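Local structure of AvrRpt2 (Erwinia amylovora, 6HQZ) at residues A[22-27]-A[104-109]; A[36-41]-A[52-57]; A[42-47]-A[140-145]; A[67-72]-A[145-150]; A[116-121]-A[129-134]. The protein is a type III effector of the fire blight pathogen and, as a papain-like cysteine protease of the C70 family, probably cleaves host proteins inside plant cells. One frame throughout, in Å; residues are numbered along the deposited sequence.

Interaction 1 (A[22-27]-A[104-109])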
# COMPACT_ATOMS: atom_id res chain seq x y z
N TYR A 22 -23.29 11.39 -1.62
CA TYR A 22 -23.13 11.63 -3.06
C TYR A 22 -21.76 12.22 -3.30
O TYR A 22 -21.08 11.83 -4.28
CB TYR A 22 -24.23 12.50 -3.64
CG TYR A 22 -25.57 11.84 -3.50
CD1 TYR A 22 -25.95 10.80 -4.36
CD2 TYR A 22 -26.47 12.20 -2.49
CE1 TYR A 22 -27.18 10.17 -4.26
CE2 TYR A 22 -27.72 11.57 -2.37
CZ TYR A 22 -28.06 10.57 -3.27
OH TYR A 22 -29.24 9.93 -3.17
N ALA A 23 -21.34 13.11 -2.40
CA ALA A 23 -20.01 13.68 -2.54
C ALA A 23 -18.90 12.62 -2.43
O ALA A 23 -17.98 12.63 -3.28
CB ALA A 23 -19.78 14.80 -1.56
N CYS A 24 -18.97 11.75 -1.41
CA CYS A 24 -17.95 10.74 -1.20
C CYS A 24 -17.92 9.75 -2.38
O CYS A 24 -16.85 9.38 -2.83
CB CYS A 24 -18.15 10.02 0.16
SG CYS A 24 -17.79 11.11 1.56
N THR A 25 -19.06 9.29 -2.83
CA THR A 25 -19.08 8.31 -3.90
C THR A 25 -18.53 8.98 -5.21
O THR A 25 -17.73 8.32 -5.88
CB THR A 25 -20.46 7.68 -4.12
OG1 THR A 25 -21.43 8.70 -4.29
CG2 THR A 25 -20.83 6.81 -3.01
N ARG A 26 -18.82 10.27 -5.44
CA ARG A 26 -18.24 11.03 -6.57
C ARG A 26 -16.71 11.18 -6.44
O ARG A 26 -15.97 10.99 -7.44
CB ARG A 26 -18.91 12.41 -6.81
CG ARG A 26 -18.86 12.87 -8.26
CD ARG A 26 -19.88 13.98 -8.66
NE ARG A 26 -20.94 14.11 -7.66
CZ ARG A 26 -21.54 15.24 -7.29
NH1 ARG A 26 -21.26 16.40 -7.89
NH2 ARG A 26 -22.46 15.19 -6.34
N MET A 27 -16.22 11.41 -5.21
CA MET A 27 -14.78 11.45 -4.98
C MET A 27 -14.11 10.11 -5.26
O MET A 27 -12.94 10.10 -5.65
CB MET A 27 -14.41 11.95 -3.60
CG MET A 27 -14.79 13.39 -3.38
SD MET A 27 -14.16 14.04 -1.83
CE MET A 27 -15.53 13.81 -0.73
N TRP A 104 -23.40 11.58 12.75
CA TRP A 104 -22.64 10.71 11.92
C TRP A 104 -22.35 11.46 10.60
O TRP A 104 -23.17 12.25 10.12
CB TRP A 104 -23.38 9.40 11.64
CG TRP A 104 -23.42 8.53 12.85
CD1 TRP A 104 -24.35 8.61 13.86
CD2 TRP A 104 -22.47 7.58 13.27
NE1 TRP A 104 -24.05 7.71 14.86
CE2 TRP A 104 -22.90 7.06 14.50
CE3 TRP A 104 -21.28 7.09 12.70
CZ2 TRP A 104 -22.19 6.07 15.18
CZ3 TRP A 104 -20.57 6.16 13.39
CH2 TRP A 104 -21.05 5.64 14.62
N HIS A 105 -21.22 11.16 10.04
CA HIS A 105 -20.72 11.79 8.80
C HIS A 105 -19.97 10.79 7.93
O HIS A 105 -19.46 9.78 8.42
CB HIS A 105 -19.78 12.98 9.18
CG HIS A 105 -20.48 14.04 9.91
ND1 HIS A 105 -21.05 15.12 9.28
CD2 HIS A 105 -20.86 14.12 11.21
CE1 HIS A 105 -21.64 15.88 10.17
NE2 HIS A 105 -21.57 15.29 11.35
N MET A 106 -19.80 11.14 6.65
CA MET A 106 -19.01 10.38 5.76
C MET A 106 -17.91 11.24 5.21
O MET A 106 -18.16 12.41 4.90
CB MET A 106 -19.86 9.88 4.62
CG MET A 106 -20.81 8.79 4.93
SD MET A 106 -21.78 8.45 3.46
CE MET A 106 -20.48 7.77 2.43
N SER A 107 -16.70 10.65 5.09
CA SER A 107 -15.54 11.35 4.58
C SER A 107 -14.73 10.41 3.77
O SER A 107 -15.00 9.20 3.76
CB SER A 107 -14.71 11.90 5.73
OG SER A 107 -15.41 12.91 6.44
N VAL A 108 -13.75 10.94 3.06
CA VAL A 108 -12.91 10.11 2.20
C VAL A 108 -11.50 10.11 2.63
O VAL A 108 -10.86 11.16 2.61
CB VAL A 108 -12.98 10.58 0.72
CG1 VAL A 108 -12.03 9.68 -0.11
CG2 VAL A 108 -14.41 10.49 0.18
N LEU A 109 -11.03 8.91 3.02
CA LEU A 109 -9.65 8.66 3.42
C LEU A 109 -8.78 8.68 2.18
O LEU A 109 -9.08 7.93 1.22
CB LEU A 109 -9.48 7.30 4.07
CG LEU A 109 -8.09 7.01 4.61
CD1 LEU A 109 -7.62 7.99 5.71
CD2 LEU A 109 -8.15 5.57 5.08
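Cys24 lays its thiol sulfur against the backbone at Met106 and Ser107 and against one methyl of Val108. Cys24 SG is 3.6 Å from Met106 O and 3.7 Å from Val108 CG2. With SG beside the backbone N (chi1 -70°), the side chain reaches out from helix 22-27 between Met106 and Val108. Met106 bends at its last torsion, which brings its CE to 4.0 Å from Cys24 CB. Met27 is bent likewise, and Met27 CE rests 3.6 Å from Val108 CG2. The Val108 CG2 methyl therefore meets both Cys24 and Met27. The helix and the strand run nearly parallel, 14° between their directions, with their axes 8.0 Å apart. In this papain-like domain, helix 19-27 packs on one face of the sheet, and Met94 of strand 93-98 touches Cys24. No hydrogen bond joins the two segments. Sulfur, methyl groups and the strand backbone under Cys24 make the join, so it rests on van der Waals packing in the buried interior.

Interaction 2 (A[36-41]-A[52-57])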
# COMPACT_ATOMS: atom_id res chain seq x y z
N PRO A 36 -28.57 5.23 0.49
CA PRO A 36 -29.31 4.60 1.56
C PRO A 36 -30.60 5.37 1.84
O PRO A 36 -30.63 6.62 1.78
CB PRO A 36 -28.34 4.67 2.71
CG PRO A 36 -26.99 4.68 2.03
CD PRO A 36 -27.22 5.62 0.91
N ARG A 37 -31.63 4.61 2.09
CA ARG A 37 -32.98 5.12 2.12
C ARG A 37 -33.19 5.86 3.45
O ARG A 37 -33.92 6.85 3.54
CB ARG A 37 -33.95 3.94 1.97
CG ARG A 37 -35.37 4.32 1.57
CD ARG A 37 -36.38 3.22 1.88
NE ARG A 37 -37.66 3.79 2.36
CZ ARG A 37 -37.94 4.12 3.63
NH1 ARG A 37 -37.06 3.96 4.62
NH2 ARG A 37 -39.14 4.63 3.93
N LEU A 38 -32.54 5.36 4.50
CA LEU A 38 -32.58 6.04 5.78
C LEU A 38 -31.23 6.81 5.91
O LEU A 38 -30.30 6.69 5.07
CB LEU A 38 -32.88 5.05 6.95
CG LEU A 38 -34.22 4.29 7.08
CD1 LEU A 38 -34.16 3.30 8.25
CD2 LEU A 38 -35.48 5.17 7.23
N GLY A 39 -31.15 7.60 6.95
CA GLY A 39 -30.02 8.45 7.19
C GLY A 39 -28.77 7.74 7.64
O GLY A 39 -28.66 6.49 7.70
N LEU A 40 -27.82 8.59 7.98
CA LEU A 40 -26.54 8.17 8.44
C LEU A 40 -26.53 7.37 9.77
O LEU A 40 -25.82 6.33 9.85
CB LEU A 40 -25.65 9.39 8.58
CG LEU A 40 -25.24 10.03 7.26
CD1 LEU A 40 -24.16 11.06 7.53
CD2 LEU A 40 -24.71 9.01 6.27
N PRO A 41 -27.25 7.86 10.80
CA PRO A 41 -27.30 7.05 12.04
C PRO A 41 -27.78 5.62 11.82
O PRO A 41 -27.24 4.70 12.42
CB PRO A 41 -28.31 7.78 12.93
CG PRO A 41 -28.54 9.11 12.30
CD PRO A 41 -27.96 9.16 10.94
N LEU A 52 -30.78 -4.67 10.32
CA LEU A 52 -30.69 -5.77 9.32
C LEU A 52 -31.19 -5.35 7.91
O LEU A 52 -30.75 -5.94 6.89
CB LEU A 52 -31.41 -7.07 9.79
CG LEU A 52 -30.46 -8.15 10.37
CD1 LEU A 52 -30.07 -7.80 11.81
CD2 LEU A 52 -31.01 -9.57 10.27
N GLN A 53 -32.11 -4.35 7.89
CA GLN A 53 -32.65 -3.73 6.69
C GLN A 53 -31.65 -2.88 6.01
O GLN A 53 -31.50 -2.99 4.81
CB GLN A 53 -33.87 -2.81 6.95
CG GLN A 53 -34.31 -2.01 5.69
CD GLN A 53 -35.66 -1.29 5.76
OE1 GLN A 53 -36.58 -1.70 6.48
NE2 GLN A 53 -35.80 -0.23 4.97
N GLN A 54 -31.04 -1.93 6.77
CA GLN A 54 -30.08 -1.02 6.20
C GLN A 54 -28.85 -1.83 5.76
O GLN A 54 -28.23 -1.47 4.77
CB GLN A 54 -29.68 0.17 7.14
CG GLN A 54 -30.51 1.47 6.97
CD GLN A 54 -30.15 2.34 5.74
OE1 GLN A 54 -30.53 2.03 4.59
NE2 GLN A 54 -29.50 3.48 5.99
N ARG A 55 -28.53 -2.93 6.46
CA ARG A 55 -27.48 -3.85 6.00
C ARG A 55 -27.81 -4.47 4.64
O ARG A 55 -26.94 -4.56 3.78
CB ARG A 55 -27.19 -4.99 7.02
CG ARG A 55 -26.07 -5.99 6.61
CD ARG A 55 -24.75 -5.27 6.28
NE ARG A 55 -23.70 -6.21 5.89
CZ ARG A 55 -22.50 -5.88 5.41
NH1 ARG A 55 -22.18 -4.61 5.20
NH2 ARG A 55 -21.63 -6.83 5.09
N GLU A 56 -29.06 -4.89 4.45
CA GLU A 56 -29.53 -5.41 3.14
C GLU A 56 -29.47 -4.35 2.03
O GLU A 56 -28.96 -4.61 0.94
CB GLU A 56 -30.95 -5.97 3.22
CG GLU A 56 -31.42 -6.59 1.90
CD GLU A 56 -32.53 -7.61 2.04
OE1 GLU A 56 -33.48 -7.40 2.82
OE2 GLU A 56 -32.47 -8.63 1.31
N ASP A 57 -30.01 -3.16 2.34
CA ASP A 57 -29.99 -2.01 1.42
C ASP A 57 -28.60 -1.63 0.95
O ASP A 57 -28.35 -1.42 -0.22
CB ASP A 57 -30.61 -0.77 2.08
CG ASP A 57 -32.09 -0.87 2.24
OD1 ASP A 57 -32.74 -1.74 1.61
OD2 ASP A 57 -32.64 -0.04 3.02
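The turn that leads into helix 40-45 packs here against helix 49-65, in the helical part of the papain-like domain. Gln54 fills the join. Its side chain folds back at chi2 (-77°), which sets the amide group against the 36-39 backbone and the CB atoms of Pro36 and Leu38. The orientation of that amide is uncertain, so its nitrogen and oxygen cannot be told apart with confidence. Gln54 CD lies 4.0 Å from Leu38 CB, and Pro36 CB also borders the amide. Gly39 occupies the N-cap position, and the helix that starts after it carries Leu43, whose side chain also touches Gln54. Gln54 of the second helix thus packs on both the first helix and the loop before it, and that loop closes over its amide. Pro36 is buried, and the Trp21 side chain of helix 19-27 touches it as well. The outer part of the contact is more polar. Arg37 CB lies 4.3 Å from Asp57 OD2. The guanidinium, however, stays away from that carboxylate, and Arg37 NH1 is 6.2 Å from Asp57 OD2. Any attraction between these opposite charges is probably weak at this distance. Gln53 comes near the same guanidinium at an oblique angle, with its side-chain NE2 4.4 Å from Arg37 NH1.

Interaction 3 (A[42-47]-A[140-145])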
# COMPACT_ATOMS: atom_id res chain seq x y z
N GLU A 42 -28.73 5.45 10.92
CA GLU A 42 -29.29 4.13 10.65
C GLU A 42 -28.34 3.24 9.83
O GLU A 42 -28.26 2.01 10.01
CB GLU A 42 -30.67 4.29 10.01
CG GLU A 42 -31.69 4.92 10.98
CD GLU A 42 -31.54 6.44 11.19
OE1 GLU A 42 -30.97 7.13 10.30
OE2 GLU A 42 -32.04 6.93 12.25
N LEU A 43 -27.62 3.90 8.93
CA LEU A 43 -26.63 3.25 8.12
C LEU A 43 -25.46 2.81 9.00
O LEU A 43 -24.95 1.73 8.79
CB LEU A 43 -26.13 4.21 7.03
CG LEU A 43 -24.98 3.70 6.15
CD1 LEU A 43 -25.45 2.47 5.44
CD2 LEU A 43 -24.47 4.75 5.20
N TYR A 44 -25.06 3.63 9.99
CA TYR A 44 -23.78 3.37 10.68
C TYR A 44 -23.90 2.91 12.10
O TYR A 44 -22.90 2.40 12.68
CB TYR A 44 -22.90 4.62 10.62
CG TYR A 44 -22.31 4.82 9.29
CD1 TYR A 44 -21.51 3.86 8.70
CD2 TYR A 44 -22.56 5.98 8.57
CE1 TYR A 44 -20.98 4.03 7.42
CE2 TYR A 44 -22.03 6.16 7.31
CZ TYR A 44 -21.23 5.20 6.71
OH TYR A 44 -20.71 5.38 5.43
N ASP A 45 -25.07 3.07 12.67
CA ASP A 45 -25.23 2.75 14.08
C ASP A 45 -26.51 2.00 14.45
O ASP A 45 -26.84 1.97 15.62
CB ASP A 45 -25.17 4.01 14.92
CG ASP A 45 -24.85 3.72 16.39
OD1 ASP A 45 -24.29 2.64 16.72
OD2 ASP A 45 -25.23 4.54 17.22
N SER A 46 -27.21 1.40 13.50
CA SER A 46 -28.50 0.73 13.84
C SER A 46 -28.25 -0.69 14.27
O SER A 46 -27.31 -1.29 13.80
CB SER A 46 -29.46 0.67 12.64
OG SER A 46 -30.26 1.83 12.56
N SER A 47 -29.09 -1.22 15.16
CA SER A 47 -29.17 -2.67 15.43
C SER A 47 -30.65 -3.17 15.39
O SER A 47 -31.56 -2.37 15.23
CB SER A 47 -28.52 -3.01 16.76
OG SER A 47 -28.25 -4.41 16.84
N ARG A 140 -13.72 6.76 16.55
CA ARG A 140 -14.99 7.28 15.99
C ARG A 140 -15.49 6.59 14.78
O ARG A 140 -16.62 6.81 14.40
CB ARG A 140 -14.81 8.77 15.70
CG ARG A 140 -14.43 9.53 16.95
CD ARG A 140 -14.30 11.01 16.71
NE ARG A 140 -14.19 11.68 18.01
CZ ARG A 140 -15.21 11.82 18.84
NH1 ARG A 140 -16.45 11.42 18.49
NH2 ARG A 140 -15.01 12.36 20.03
N LEU A 141 -14.71 5.67 14.21
CA LEU A 141 -15.16 4.90 13.07
C LEU A 141 -16.39 4.08 13.40
O LEU A 141 -16.59 3.67 14.57
CB LEU A 141 -14.04 3.93 12.61
CG LEU A 141 -14.31 3.11 11.36
CD1 LEU A 141 -14.45 3.93 10.08
CD2 LEU A 141 -13.17 2.10 11.19
N ALA A 142 -17.24 3.91 12.40
CA ALA A 142 -18.45 3.10 12.56
C ALA A 142 -18.23 1.58 12.71
O ALA A 142 -18.81 0.83 11.98
CB ALA A 142 -19.39 3.38 11.40
N TRP A 143 -17.54 1.17 13.75
CA TRP A 143 -17.17 -0.23 14.00
C TRP A 143 -18.34 -1.17 14.06
O TRP A 143 -18.19 -2.34 13.76
CB TRP A 143 -16.39 -0.33 15.29
CG TRP A 143 -15.11 0.32 15.23
CD1 TRP A 143 -14.77 1.49 15.78
CD2 TRP A 143 -13.96 -0.16 14.55
NE1 TRP A 143 -13.47 1.78 15.52
CE2 TRP A 143 -12.94 0.79 14.75
CE3 TRP A 143 -13.68 -1.31 13.82
CZ2 TRP A 143 -11.64 0.64 14.21
CZ3 TRP A 143 -12.36 -1.50 13.32
CH2 TRP A 143 -11.38 -0.51 13.50
N ARG A 144 -19.52 -0.68 14.39
CA ARG A 144 -20.68 -1.51 14.56
C ARG A 144 -21.18 -2.14 13.29
O ARG A 144 -21.89 -3.17 13.34
CB ARG A 144 -21.85 -0.76 15.24
CG ARG A 144 -23.09 -1.59 15.45
CD ARG A 144 -24.14 -0.81 16.22
NE ARG A 144 -24.77 -1.69 17.16
CZ ARG A 144 -25.57 -1.27 18.12
NH1 ARG A 144 -25.84 0.04 18.27
NH2 ARG A 144 -26.10 -2.15 18.95
N VAL A 145 -20.80 -1.59 12.15
CA VAL A 145 -21.34 -2.09 10.87
C VAL A 145 -20.20 -2.54 9.99
O VAL A 145 -19.12 -1.91 10.00
CB VAL A 145 -22.23 -1.08 10.12
CG1 VAL A 145 -23.49 -0.81 10.94
CG2 VAL A 145 -21.50 0.21 9.77
O HOH W 1 -20.94 2.03 14.49
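The last part of helix 40-45 approaches an irregular loop, with the CA atoms of Tyr44 and Ala142 5.7 Å apart and a type I turn from Ala142 to Val145. Tyr44 meets this loop through the CD1 side of its ring rim. Tyr44 CD1 lies 3.5 Å from Ala142 CB, and Val145 CG2 sits at the ring edge, 3.8 Å from the same CD1. Val145 CG1 rests near the carbonyl oxygens of Leu43 and Tyr44. A water ties the backbones together by donating to Tyr44 O and accepting from Arg144 N. Arg144 leaves the loop with CG anti to its backbone N (chi1 -180°) and bends at chi3, which turns the guanidinium toward Asp45 and Ser47. Arg144 NH1 makes a salt bridge to Asp45 OD1, whose hydrogen bond is long and weak at 3.4 Å. OD1 lies at the guanidinium edge, the two planes 46° apart. Ser47 CB lies over one guanidinium face, 3.4 Å from Arg144 NH2, although Ser47 is poorly ordered. Trp104 of the central sheet touches Tyr44, Asp45 and Ala142. The contact joins the helical part of the papain-like fold to the loop before strand 149-152, where Ala142 centres an inverse gamma turn.

Interaction 4 (A[67-72]-A[145-150])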
# COMPACT_ATOMS: atom_id res chain seq x y z
N LEU A 67 -18.97 -1.29 -5.44
CA LEU A 67 -18.28 -0.86 -4.23
C LEU A 67 -18.09 -2.11 -3.38
O LEU A 67 -18.81 -3.10 -3.52
CB LEU A 67 -19.10 0.18 -3.49
CG LEU A 67 -19.42 1.54 -4.13
CD1 LEU A 67 -20.41 2.23 -3.20
CD2 LEU A 67 -18.20 2.44 -4.21
N ALA A 68 -17.05 -2.09 -2.56
CA ALA A 68 -16.75 -3.13 -1.61
C ALA A 68 -16.26 -2.56 -0.29
O ALA A 68 -15.81 -1.40 -0.21
CB ALA A 68 -15.70 -4.07 -2.16
N GLU A 69 -16.33 -3.41 0.72
CA GLU A 69 -16.00 -3.00 2.09
C GLU A 69 -14.73 -3.63 2.58
O GLU A 69 -14.38 -4.73 2.20
CB GLU A 69 -17.13 -3.31 3.05
CG GLU A 69 -17.43 -4.79 3.29
CD GLU A 69 -18.83 -5.05 3.86
OE1 GLU A 69 -19.70 -4.13 3.92
OE2 GLU A 69 -19.05 -6.17 4.29
N VAL A 70 -14.08 -2.90 3.44
CA VAL A 70 -12.87 -3.37 4.09
C VAL A 70 -13.23 -4.24 5.29
O VAL A 70 -14.05 -3.81 6.11
CB VAL A 70 -12.11 -2.15 4.63
CG1 VAL A 70 -10.88 -2.63 5.43
CG2 VAL A 70 -11.70 -1.19 3.52
N SER A 71 -12.62 -5.42 5.43
CA SER A 71 -12.81 -6.28 6.58
C SER A 71 -12.22 -5.63 7.78
O SER A 71 -11.01 -5.39 7.83
CB SER A 71 -12.11 -7.62 6.42
OG SER A 71 -12.77 -8.31 5.41
N LEU A 72 -13.08 -5.34 8.74
CA LEU A 72 -12.68 -4.65 9.93
C LEU A 72 -11.96 -5.53 10.92
O LEU A 72 -12.40 -6.64 11.22
CB LEU A 72 -13.91 -4.03 10.61
CG LEU A 72 -14.62 -3.01 9.71
CD1 LEU A 72 -15.83 -2.46 10.46
CD2 LEU A 72 -13.72 -1.84 9.30
N VAL A 145 -20.80 -1.59 12.15
CA VAL A 145 -21.34 -2.09 10.87
C VAL A 145 -20.20 -2.54 9.99
O VAL A 145 -19.12 -1.91 10.00
CB VAL A 145 -22.23 -1.08 10.12
CG1 VAL A 145 -23.49 -0.81 10.94
CG2 VAL A 145 -21.50 0.21 9.77
N PRO A 146 -20.39 -3.60 9.24
CA PRO A 146 -19.30 -4.09 8.40
C PRO A 146 -18.97 -3.16 7.24
O PRO A 146 -17.90 -3.30 6.65
CB PRO A 146 -19.83 -5.43 7.86
CG PRO A 146 -20.95 -5.77 8.71
CD PRO A 146 -21.55 -4.51 9.21
N HIS A 147 -19.86 -2.22 6.94
CA HIS A 147 -19.70 -1.33 5.77
C HIS A 147 -19.18 0.02 6.16
O HIS A 147 -19.39 0.98 5.46
CB HIS A 147 -20.99 -1.20 4.96
CG HIS A 147 -22.22 -0.94 5.77
ND1 HIS A 147 -23.00 -1.96 6.26
CD2 HIS A 147 -22.79 0.22 6.18
CE1 HIS A 147 -24.01 -1.43 6.94
NE2 HIS A 147 -23.89 -0.12 6.93
N ALA A 148 -18.46 0.06 7.28
CA ALA A 148 -17.87 1.26 7.81
C ALA A 148 -16.93 1.96 6.80
O ALA A 148 -16.87 3.19 6.82
CB ALA A 148 -17.16 0.96 9.12
N MET A 149 -16.25 1.17 5.95
CA MET A 149 -15.19 1.68 5.07
C MET A 149 -15.43 1.04 3.72
O MET A 149 -15.32 -0.20 3.61
CB MET A 149 -13.84 1.24 5.63
CG MET A 149 -13.39 2.07 6.88
SD MET A 149 -11.95 1.31 7.60
CE MET A 149 -10.72 1.70 6.42
N LEU A 150 -15.80 1.85 2.73
CA LEU A 150 -16.12 1.40 1.41
C LEU A 150 -15.11 1.90 0.40
O LEU A 150 -14.56 3.01 0.51
CB LEU A 150 -17.52 1.84 0.97
CG LEU A 150 -18.70 1.23 1.70
CD1 LEU A 150 -20.00 1.80 1.15
CD2 LEU A 150 -18.77 -0.29 1.59
O HOH W 2 -15.71 -1.62 6.47
O HOH W 3 -16.32 -5.48 7.41
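Glu69 and Pro146 lie side by side and point the same way, while the Glu69 side chain runs at a slant to His147, its carboxylate plane 22° from the imidazole. With Glu69 CG between the backbone N and the carbonyl carbon (chi1 66°) and the chain extended beyond it, Glu69 OE1 comes to 3.4 Å from His147 CB and Glu69 OE2 to 3.7 Å from Pro146 CB. The same OE2 forms a salt bridge to Arg55 of helix 49-65. Arg55 probably also hydrogen-bonds His147 ND1, and His147 NE2 probably hydrogen-bonds Leu43 O. Arg55 therefore links the acid and the imidazole, and such bonds would limit rotation of the ring. Within this chain, strand 67-69 is an outermost strand of the antiparallel sheet of the papain-like domain. It pairs with strand 149-152 through the non-hydrogen-bonded pair Glu69 and Leu150, whose side chains share a face with Glu69 CB 3.7 Å from Leu150 CD2. Val70 N then donates to Met149 O at 3.0 Å, a nearly straight bond of 165°. Val70 also packs on Met149, with Val70 CG2 3.9 Å from Met149 CB. Leu72 forks: CD1 lies on the 145-148 turn, by Val145 O and Ala148 CB, and CD2 meets Met149 SD at 4.0 Å. One water donates to both Val70 O and Pro146 O, and a second accepts from Met149 N.

Interaction 5 (A[116-121]-A[129-134])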
# COMPACT_ATOMS: atom_id res chain seq x y z
N ASN A 116 3.11 12.43 12.17
CA ASN A 116 2.15 13.03 13.08
C ASN A 116 1.04 12.06 13.48
O ASN A 116 0.12 12.47 14.14
CB ASN A 116 1.54 14.28 12.42
CG ASN A 116 2.53 15.41 12.33
OD1 ASN A 116 3.17 15.75 13.34
ND2 ASN A 116 2.67 16.02 11.14
N ASP A 117 1.12 10.79 13.07
CA ASP A 117 0.13 9.76 13.43
C ASP A 117 -1.32 10.23 13.19
O ASP A 117 -2.17 10.26 14.10
CB ASP A 117 0.38 9.28 14.88
CG ASP A 117 -0.30 7.99 15.19
OD1 ASP A 117 -0.25 7.02 14.38
OD2 ASP A 117 -0.90 7.92 16.28
N ALA A 118 -1.57 10.57 11.93
CA ALA A 118 -2.84 11.16 11.49
C ALA A 118 -3.26 10.63 10.13
O ALA A 118 -2.44 10.22 9.32
CB ALA A 118 -2.71 12.68 11.44
N ILE A 119 -4.57 10.66 9.88
CA ILE A 119 -5.12 10.30 8.60
C ILE A 119 -5.41 11.57 7.85
O ILE A 119 -5.63 12.61 8.44
CB ILE A 119 -6.41 9.50 8.71
CG1 ILE A 119 -7.52 10.29 9.43
CG2 ILE A 119 -6.09 8.23 9.51
CD1 ILE A 119 -8.88 9.78 9.03
N ILE A 120 -5.40 11.45 6.52
CA ILE A 120 -5.63 12.55 5.65
C ILE A 120 -6.93 12.25 4.91
O ILE A 120 -7.08 11.20 4.33
CB ILE A 120 -4.50 12.72 4.60
CG1 ILE A 120 -3.13 12.74 5.31
CG2 ILE A 120 -4.73 13.96 3.83
CD1 ILE A 120 -1.94 12.71 4.39
N PHE A 121 -7.85 13.22 4.89
CA PHE A 121 -9.17 12.94 4.35
C PHE A 121 -9.82 14.18 3.81
O PHE A 121 -9.55 15.32 4.25
CB PHE A 121 -10.07 12.29 5.42
CG PHE A 121 -10.41 13.18 6.57
CD1 PHE A 121 -9.50 13.42 7.62
CD2 PHE A 121 -11.66 13.80 6.62
CE1 PHE A 121 -9.86 14.24 8.69
CE2 PHE A 121 -12.03 14.62 7.72
CZ PHE A 121 -11.13 14.88 8.73
N ASP A 129 -8.26 17.60 2.14
CA ASP A 129 -6.92 17.39 2.70
C ASP A 129 -6.84 17.83 4.17
O ASP A 129 -5.84 18.35 4.62
CB ASP A 129 -5.85 18.10 1.85
CG ASP A 129 -5.82 17.55 0.45
OD1 ASP A 129 -5.99 16.33 0.33
OD2 ASP A 129 -5.66 18.31 -0.48
N LEU A 130 -7.91 17.59 4.90
CA LEU A 130 -7.84 17.72 6.36
C LEU A 130 -7.05 16.51 6.94
O LEU A 130 -6.87 15.47 6.29
CB LEU A 130 -9.21 17.71 6.98
CG LEU A 130 -10.29 18.72 6.50
CD1 LEU A 130 -11.57 18.59 7.36
CD2 LEU A 130 -9.74 20.13 6.40
N THR A 131 -6.60 16.67 8.16
CA THR A 131 -6.14 15.48 8.89
C THR A 131 -6.85 15.42 10.24
O THR A 131 -7.20 16.43 10.77
CB THR A 131 -4.62 15.46 9.16
OG1 THR A 131 -4.24 16.38 10.21
CG2 THR A 131 -3.84 15.80 7.90
N MET A 132 -6.92 14.22 10.78
CA MET A 132 -7.26 14.03 12.17
C MET A 132 -6.34 13.00 12.78
O MET A 132 -5.85 12.12 12.07
CB MET A 132 -8.75 13.60 12.36
CG MET A 132 -9.13 12.18 12.19
SD MET A 132 -10.80 11.54 12.56
CE MET A 132 -11.74 12.30 11.25
N PRO A 133 -6.22 13.00 14.11
CA PRO A 133 -5.38 11.98 14.68
C PRO A 133 -5.89 10.58 14.39
O PRO A 133 -7.11 10.30 14.40
CB PRO A 133 -5.46 12.25 16.19
CG PRO A 133 -5.86 13.69 16.28
CD PRO A 133 -6.79 13.87 15.14
N LEU A 134 -4.95 9.67 14.20
CA LEU A 134 -5.29 8.28 14.04
C LEU A 134 -6.08 7.77 15.21
O LEU A 134 -7.01 6.97 15.02
CB LEU A 134 -4.01 7.46 13.87
CG LEU A 134 -4.18 5.99 13.69
CD1 LEU A 134 -5.18 5.71 12.56
CD2 LEU A 134 -2.83 5.32 13.44
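Phe121 holds CG between the backbone N and the carbonyl carbon (chi1 67°), which lays the ring across the neighbouring strand against Leu130 and Met132. Leu130 CB sits over one ring face in a CH-pi contact, 4.1 Å from the Phe121 ring centroid. Met132 is bent at chi3 and comes to the ring at about a right angle, with CE 3.7 Å from Phe121 CZ. Its sulfur approaches obliquely, a Met-aromatic contact. On the same face of the sheet, Ile119 lies alongside Met132, with Ile119 CG1 3.7 Å from Met132 CG. Ile120 and Thr131 run side by side on the other face. The two strands form an antiparallel hairpin, and Ile119 pairs with Met132 by two backbone bonds. Phe121 N donates to Leu130 O at 2.8 Å, and the return bond from Leu130 N is weak. Leu134 N donates to Asp117 O at 2.8 Å and 173°. Asp117 and Ala118 both face Asp113 in a G1 beta bulge. Within this chain, strand 130-133 is outermost in the sheet, and strand 104-113 flanks strand 118-123 on its other side. Helix 134-140 starts after Pro133. Leu83 of helix 80-90 touches Ile119 and Leu134, while Phe95 of strand 93-98 touches Ile119 and Phe121.

In the fold
Interactions 1, 4 and 5 reach the same antiparallel sheet. Interaction 1 packs a helix on its middle, whereas 4 and 5 attach its two outermost strands, with centres about 20 Å apart. Interactions 1 and 4 are buried. Interactions 2, 3 and 5 are partly exposed. Interactions 2 and 3 both use helix 40-45, their centres about 10 Å apart. Trp104 and Met106 of interaction 1 touch that helix. Interaction 1 is sulfur and methyl packing, and interaction 5 combines backbone bonds with apolar packing. Interaction 4 combines one strand bond, bridging waters and apolar packing. Interactions 2 and 3 add charged side chains at their outer edges. Arg55 from interaction 2 links to interaction 4, which shares Val145 with interaction 3.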